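Capsid protein VP1 (Human polyomavirus 12, PDB 6Y5Z) probably assembles as disulfide-linked pentamers into the icosahedral T=7 capsid of the virus, whose outer shell it forms. Local coordinates at residues P134-H144 with I165-L176. Residues are numbered along the deposited sequence; the frame is centred on the assembly and turned at random.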
ATOM      1  N   PRO D 134     -22.307   5.885  25.049  1.00 16.30           N
ATOM      2  CA  PRO D 134     -22.368   4.835  24.043  1.00 15.95           C
ATOM      3  C   PRO D 134     -22.137   5.382  22.626  1.00 15.31           C
ATOM      4  O   PRO D 134     -22.488   6.520  22.325  1.00 15.20           O
ATOM      5  CB  PRO D 134     -23.788   4.279  24.197  1.00 17.17           C
ATOM      6  CG  PRO D 134     -24.163   4.631  25.639  1.00 17.16           C
ATOM      7  CD  PRO D 134     -23.516   5.972  25.885  1.00 16.92           C
ATOM      8  N   LEU D 135     -21.538   4.547  21.794  1.00 15.53           N
ATOM      9  CA  LEU D 135     -21.322   4.854  20.359  1.00 14.58           C
ATOM     10  C   LEU D 135     -22.683   5.103  19.688  1.00 14.28           C
ATOM     11  O   LEU D 135     -23.601   4.275  19.823  1.00 16.09           O
ATOM     12  CB  LEU D 135     -20.561   3.688  19.715  1.00 15.02           C
ATOM     13  CG  LEU D 135     -20.311   3.808  18.210  1.00 14.98           C
ATOM     14  CD1 LEU D 135     -19.283   4.882  17.939  1.00 15.71           C
ATOM     15  CD2 LEU D 135     -19.841   2.476  17.646  1.00 15.21           C
ATOM     16  N   ASP D 136     -22.815   6.219  18.982  1.00 13.51           N
ATOM     17  CA  ASP D 136     -24.019   6.519  18.166  1.00 13.89           C
ATOM     18  C   ASP D 136     -23.948   5.722  16.859  1.00 14.10           C
ATOM     19  O   ASP D 136     -22.858   5.723  16.214  1.00 13.74           O
ATOM     20  CB  ASP D 136     -24.137   8.010  17.876  1.00 14.62           C
ATOM     21  CG  ASP D 136     -24.351   8.846  19.126  1.00 16.66           C
ATOM     22  OD1 ASP D 136     -25.340   8.558  19.841  1.00 17.83           O
ATOM     23  OD2 ASP D 136     -23.525   9.755  19.390  1.00 16.18           O
ATOM     24  N   LEU D 137     -25.037   5.041  16.503  1.00 14.46           N
ATOM     25  CA  LEU D 137     -25.136   4.173  15.306  1.00 13.76           C
ATOM     26  C   LEU D 137     -26.159   4.753  14.328  1.00 13.90           C
ATOM     27  O   LEU D 137     -27.218   5.286  14.747  1.00 14.50           O
ATOM     28  CB  LEU D 137     -25.542   2.752  15.703  1.00 14.35           C
ATOM     29  CG  LEU D 137     -24.597   2.017  16.651  1.00 15.27           C
ATOM     30  CD1 LEU D 137     -25.204   0.681  17.060  1.00 16.55           C
ATOM     31  CD2 LEU D 137     -23.240   1.817  16.003  1.00 17.15           C
ATOM     32  N   GLN D 138     -25.860   4.601  13.043  1.00 13.42           N
ATOM     33  CA  GLN D 138     -26.749   4.958  11.926  1.00 13.81           C
ATOM     34  C   GLN D 138     -27.096   3.654  11.220  1.00 14.64           C
ATOM     35  O   GLN D 138     -26.168   2.892  10.836  1.00 14.99           O
ATOM     36  CB  GLN D 138     -26.073   5.963  11.004  1.00 15.34           C
ATOM     37  CG  GLN D 138     -26.774   6.108   9.659  1.00 14.97           C
ATOM     38  CD  GLN D 138     -28.123   6.772   9.761  1.00 14.36           C
ATOM     39  OE1 GLN D 138     -28.225   7.890  10.255  1.00 16.18           O
ATOM     40  NE2 GLN D 138     -29.132   6.137   9.180  1.00 14.86           N
ATOM     41  N   GLY D 139     -28.385   3.368  11.084  1.00 13.68           N
ATOM     42  CA  GLY D 139     -28.826   2.163  10.382  1.00 14.66           C
ATOM     43  C   GLY D 139     -28.706   2.299   8.883  1.00 13.42           C
ATOM     44  O   GLY D 139     -28.944   3.374   8.342  1.00 14.51           O
ATOM     45  N   ILE D 140     -28.331   1.203   8.238  1.00 13.65           N
ATOM     46  CA  ILE D 140     -28.165   1.108   6.765  1.00 13.85           C
ATOM     47  C   ILE D 140     -28.013  -0.381   6.449  1.00 14.57           C
ATOM     48  O   ILE D 140     -27.431  -1.112   7.256  1.00 14.13           O
ATOM     49  CB  ILE D 140     -27.003   1.982   6.259  1.00 13.81           C
ATOM     50  CG1 ILE D 140     -26.888   1.893   4.736  1.00 14.78           C
ATOM     51  CG2 ILE D 140     -25.688   1.630   6.991  1.00 14.80           C
ATOM     52  CD1 ILE D 140     -26.064   2.985   4.107  1.00 15.39           C
ATOM     53  N   GLN D 141     -28.608  -0.836   5.351  1.00 14.37           N
ATOM     54  CA  GLN D 141     -28.675  -2.280   5.025  1.00 14.63           C
ATOM     55  C   GLN D 141     -28.397  -2.480   3.543  1.00 14.17           C
ATOM     56  O   GLN D 141     -28.758  -1.606   2.733  1.00 15.82           O
ATOM     57  CB  GLN D 141     -30.060  -2.859   5.338  1.00 15.41           C
ATOM     58  CG  GLN D 141     -30.431  -2.707   6.804  1.00 15.38           C
ATOM     59  CD  GLN D 141     -31.777  -3.274   7.210  1.00 16.59           C
ATOM     60  OE1 GLN D 141     -32.221  -3.002   8.319  1.00 16.74           O
ATOM     61  NE2 GLN D 141     -32.430  -4.068   6.360  1.00 17.26           N
ATOM     62  N   GLN D 142     -27.899  -3.661   3.194  1.00 14.78           N
ATOM     63  CA  GLN D 142     -27.715  -4.053   1.775  1.00 15.05           C
ATOM     64  C   GLN D 142     -29.082  -4.314   1.119  1.00 15.28           C
ATOM     65  O   GLN D 142     -29.221  -4.051  -0.085  1.00 14.78           O
ATOM     66  CB  GLN D 142     -26.780  -5.261   1.682  1.00 15.99           C
ATOM     67  CG  GLN D 142     -26.401  -5.599   0.241  1.00 17.43           C
ATOM     68  CD  GLN D 142     -25.097  -6.360   0.196  1.00 18.16           C
ATOM     69  OE1 GLN D 142     -24.024  -5.774   0.016  1.00 20.38           O
ATOM     70  NE2 GLN D 142     -25.181  -7.647   0.488  1.00 18.76           N
ATOM     71  N   SER D 143     -30.053  -4.828   1.884  1.00 15.61           N
ATOM     72  CA  SER D 143     -31.406  -5.175   1.403  1.00 16.12           C
ATOM     73  C   SER D 143     -32.435  -4.801   2.465  1.00 15.72           C
ATOM     74  O   SER D 143     -32.310  -5.262   3.618  1.00 16.36           O
ATOM     75  CB  SER D 143     -31.523  -6.624   1.048  1.00 16.74           C
ATOM     76  OG  SER D 143     -32.908  -6.953   0.869  1.00 18.50           O
ATOM     77  N   HIS D 144     -33.430  -4.021   2.081  1.00 16.21           N
ATOM     78  CA  HIS D 144     -34.534  -3.634   2.987  1.00 16.63           C
ATOM     79  C   HIS D 144     -35.443  -4.836   3.278  1.00 17.24           C
ATOM     80  O   HIS D 144     -36.254  -4.732   4.212  1.00 18.45           O
ATOM     81  CB  HIS D 144     -35.283  -2.424   2.417  1.00 17.06           C
ATOM     82  CG  HIS D 144     -36.205  -2.724   1.288  1.00 16.84           C
ATOM     83  ND1 HIS D 144     -37.584  -2.901   1.468  1.00 17.89           N
ATOM     84  CD2 HIS D 144     -35.975  -2.827  -0.044  1.00 18.01           C
ATOM     85  CE1 HIS D 144     -38.144  -3.118   0.288  1.00 18.30           C
ATOM     86  NE2 HIS D 144     -37.183  -3.095  -0.663  1.00 17.95           N
ATOM     87  N   ILE D 165     -33.615   2.539   3.557  1.00 14.38           N
ATOM     88  CA  ILE D 165     -32.587   1.975   4.486  1.00 13.93           C
ATOM     89  C   ILE D 165     -31.381   1.493   3.656  1.00 13.99           C
ATOM     90  O   ILE D 165     -30.315   1.222   4.277  1.00 14.72           O
ATOM     91  CB  ILE D 165     -33.176   0.870   5.380  1.00 14.23           C
ATOM     92  CG1 ILE D 165     -32.420   0.740   6.710  1.00 15.72           C
ATOM     93  CG2 ILE D 165     -33.238  -0.452   4.617  1.00 15.30           C
ATOM     94  CD1 ILE D 165     -32.520   1.967   7.601  1.00 15.50           C
ATOM     95  N   GLN D 166     -31.533   1.307   2.342  1.00 14.18           N
ATOM     96  CA  GLN D 166     -30.402   0.879   1.459  1.00 13.75           C
ATOM     97  C   GLN D 166     -29.468   2.050   1.211  1.00 14.97           C
ATOM     98  O   GLN D 166     -28.341   1.821   0.758  1.00 15.28           O
ATOM     99  CB  GLN D 166     -30.931   0.253   0.171  1.00 13.99           C
ATOM    100  CG  GLN D 166     -31.539  -1.104   0.446  1.00 14.02           C
ATOM    101  CD  GLN D 166     -32.304  -1.780  -0.670  1.00 13.87           C
ATOM    102  OE1 GLN D 166     -32.834  -2.879  -0.462  1.00 15.61           O
ATOM    103  NE2 GLN D 166     -32.412  -1.150  -1.836  1.00 13.83           N
ATOM    104  N   CYS D 167     -29.916   3.260   1.512  1.00 13.80           N
ATOM    105  CA  CYS D 167     -29.088   4.485   1.479  1.00 14.01           C
ATOM    106  C   CYS D 167     -29.115   5.078   2.897  1.00 14.25           C
ATOM    107  O   CYS D 167     -29.021   4.278   3.853  1.00 15.42           O
ATOM    108  CB  CYS D 167     -29.570   5.406   0.366  1.00 14.51           C
ATOM    109  SG  CYS D 167     -29.434   4.666  -1.290  1.00 16.28           S
ATOM    110  N   LEU D 168     -29.228   6.387   3.045  1.00 14.03           N
ATOM    111  CA  LEU D 168     -29.233   7.026   4.388  1.00 15.04           C
ATOM    112  C   LEU D 168     -30.664   7.422   4.751  1.00 14.66           C
ATOM    113  O   LEU D 168     -31.187   8.404   4.192  1.00 15.77           O
ATOM    114  CB  LEU D 168     -28.299   8.239   4.392  1.00 16.11           C
ATOM    115  CG  LEU D 168     -27.724   8.669   5.742  1.00 16.92           C
ATOM    116  CD1 LEU D 168     -28.800   9.137   6.708  1.00 17.37           C
ATOM    117  CD2 LEU D 168     -26.910   7.572   6.375  1.00 18.15           C
ATOM    118  N   ASP D 169     -31.251   6.695   5.692  1.00 14.05           N
ATOM    119  CA  ASP D 169     -32.544   7.057   6.322  1.00 15.48           C
ATOM    120  C   ASP D 169     -32.226   7.672   7.673  1.00 16.38           C
ATOM    121  O   ASP D 169     -31.825   6.959   8.597  1.00 14.88           O
ATOM    122  CB  ASP D 169     -33.426   5.828   6.486  1.00 16.48           C
ATOM    123  CG  ASP D 169     -34.788   6.165   7.079  1.00 17.65           C
ATOM    124  OD1 ASP D 169     -34.928   7.272   7.633  1.00 17.00           O
ATOM    125  OD2 ASP D 169     -35.681   5.315   6.941  1.00 20.33           O
ATOM    126  N   PRO D 170     -32.317   9.010   7.814  1.00 16.64           N
ATOM    127  CA  PRO D 170     -31.875   9.639   9.048  1.00 17.81           C
ATOM    128  C   PRO D 170     -32.765   9.345  10.260  1.00 18.20           C
ATOM    129  O   PRO D 170     -32.368   9.722  11.349  1.00 19.10           O
ATOM    130  CB  PRO D 170     -31.877  11.131   8.700  1.00 18.92           C
ATOM    131  CG  PRO D 170     -32.929  11.271   7.635  1.00 19.46           C
ATOM    132  CD  PRO D 170     -32.870   9.971   6.849  1.00 18.86           C
ATOM    133  N   SER D 171     -33.878   8.631  10.093  1.00 16.92           N
ATOM    134  CA  SER D 171     -34.701   8.161  11.233  1.00 17.95           C
ATOM    135  C   SER D 171     -34.082   6.909  11.896  1.00 18.02           C
ATOM    136  O   SER D 171     -34.506   6.568  13.016  1.00 19.88           O
ATOM    137  CB  SER D 171     -36.126   7.939  10.784  1.00 17.74           C
ATOM    138  OG  SER D 171     -36.230   6.745  10.036  1.00 19.62           O
ATOM    139  N   ALA D 172     -33.124   6.222  11.245  1.00 17.11           N
ATOM    140  CA  ALA D 172     -32.555   4.948  11.741  1.00 16.57           C
ATOM    141  C   ALA D 172     -31.382   5.228  12.681  1.00 17.05           C
ATOM    142  O   ALA D 172     -30.219   5.025  12.294  1.00 17.84           O
ATOM    143  CB  ALA D 172     -32.171   4.062  10.595  1.00 15.56           C
ATOM    144  N   LYS D 173     -31.679   5.752  13.866  1.00 16.06           N
ATOM    145  CA  LYS D 173     -30.665   6.129  14.871  1.00 15.21           C
ATOM    146  C   LYS D 173     -30.775   5.192  16.055  1.00 15.65           C
ATOM    147  O   LYS D 173     -31.891   4.913  16.515  1.00 16.35           O
ATOM    148  CB  LYS D 173     -30.843   7.561  15.363  1.00 15.97           C
ATOM    149  CG  LYS D 173     -30.848   8.626  14.290  1.00 16.64           C
ATOM    150  CD  LYS D 173     -29.519   8.728  13.564  1.00 16.09           C
ATOM    151  CE  LYS D 173     -29.408   9.999  12.761  1.00 15.87           C
ATOM    152  NZ  LYS D 173     -28.145  10.095  11.998  1.00 17.15           N
ATOM    153  N   ALA D 174     -29.640   4.779  16.595  1.00 15.08           N
ATOM    154  CA  ALA D 174     -29.595   3.971  17.824  1.00 15.19           C
ATOM    155  C   ALA D 174     -28.265   4.203  18.541  1.00 16.02           C
ATOM    156  O   ALA D 174     -27.398   4.923  18.022  1.00 14.81           O
ATOM    157  CB  ALA D 174     -29.814   2.515  17.510  1.00 14.98           C
ATOM    158  N   LYS D 175     -28.171   3.709  19.761  1.00 17.23           N
ATOM    159  CA  LYS D 175     -26.930   3.727  20.566  1.00 17.60           C
ATOM    160  C   LYS D 175     -26.449   2.302  20.788  1.00 17.42           C
ATOM    161  O   LYS D 175     -27.278   1.416  21.015  1.00 18.42           O
ATOM    162  CB  LYS D 175     -27.209   4.452  21.882  1.00 19.03           C
ATOM    163  CG  LYS D 175     -27.502   5.932  21.692  1.00 22.24           C
ATOM    164  CD  LYS D 175     -27.933   6.677  22.917  1.00 24.38           C
ATOM    165  CE  LYS D 175     -28.303   8.098  22.554  1.00 26.49           C
ATOM    166  NZ  LYS D 175     -28.223   9.016  23.713  1.00 29.96           N
ATOM    167  N   LEU D 176     -25.130   2.084  20.738  1.00 16.42           N
ATOM    168  CA  LEU D 176     -24.552   0.746  20.950  1.00 15.43           C
ATOM    169  C   LEU D 176     -24.538   0.478  22.457  1.00 17.15           C
ATOM    170  O   LEU D 176     -23.545   0.820  23.119  1.00 17.41           O
ATOM    171  CB  LEU D 176     -23.161   0.678  20.321  1.00 15.74           C
ATOM    172  CG  LEU D 176     -22.437  -0.658  20.486  1.00 15.87           C
ATOM    173  CD1 LEU D 176     -23.320  -1.833  20.081  1.00 16.03           C
ATOM    174  CD2 LEU D 176     -21.135  -0.661  19.693  1.00 16.47           C
TER
HETATM  175  O   HOH W   1     -20.921   1.916  22.787  1.00 19.10           O
HETATM  176  O   HOH W   2     -27.806   8.363  18.482  1.00 18.27           O
HETATM  177  O   HOH W   3     -30.365   4.131   6.155  1.00 14.35           O
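Leu137 and Ala174 form the central hydrogen-bonded pair of a short antiparallel contact between strands 136-139 and 173-175. These strands belong to a small three-stranded sheet beside the main VP1 sheet; strand 187-189 lies on the far side of 136-139. Leu137 N donates to Ala174 O at 2.8 Å, and Ala174 N returns the bond to Leu137 O at 3.1 Å. Leu176 N to Leu135 O and Gly139 N to Ala172 O extend the pairing at both ends.

Gln138 ties the strand to the type I turn from Asp169 to Ala172. Its CG lies anti to the backbone N (chi1 165°), and a bend at chi2 (69°) turns the amide toward the turn. NE2 gives one proton to Asp169 O at 2.9 Å, from above that carbonyl plane, and the other to Gly139 O, on a lone pair. Ala172 N reaches Asp169 O from the opposite face. Asp169 OD1 accepts from Ser171 N, which makes an Asx turn. OE1 of Gln138 accepts from Lys173 NZ at 2.8 Å, and that lysine also forms a salt bridge with Asp190. The amide is thus held at both its N and O ends. CD2 of Leu168 packs on Gln138 CG at 3.6 Å.

Beyond the strand, Gln141 N bonds to Ile165 O. Gln166 OE1 accepts from His144 N at 2.9 Å in the carbonyl plane, on a lone pair. Its NE2 bonds to Thr38 O and Tyr40 O of a neighbouring subunit, bringing the contact to the pentamer interface.

This is a small antiparallel sheet whose edge strand is entered through a type I turn with an Asx turn at Asp169, set within the long loops that elaborate the polyomavirus VP1 jelly roll.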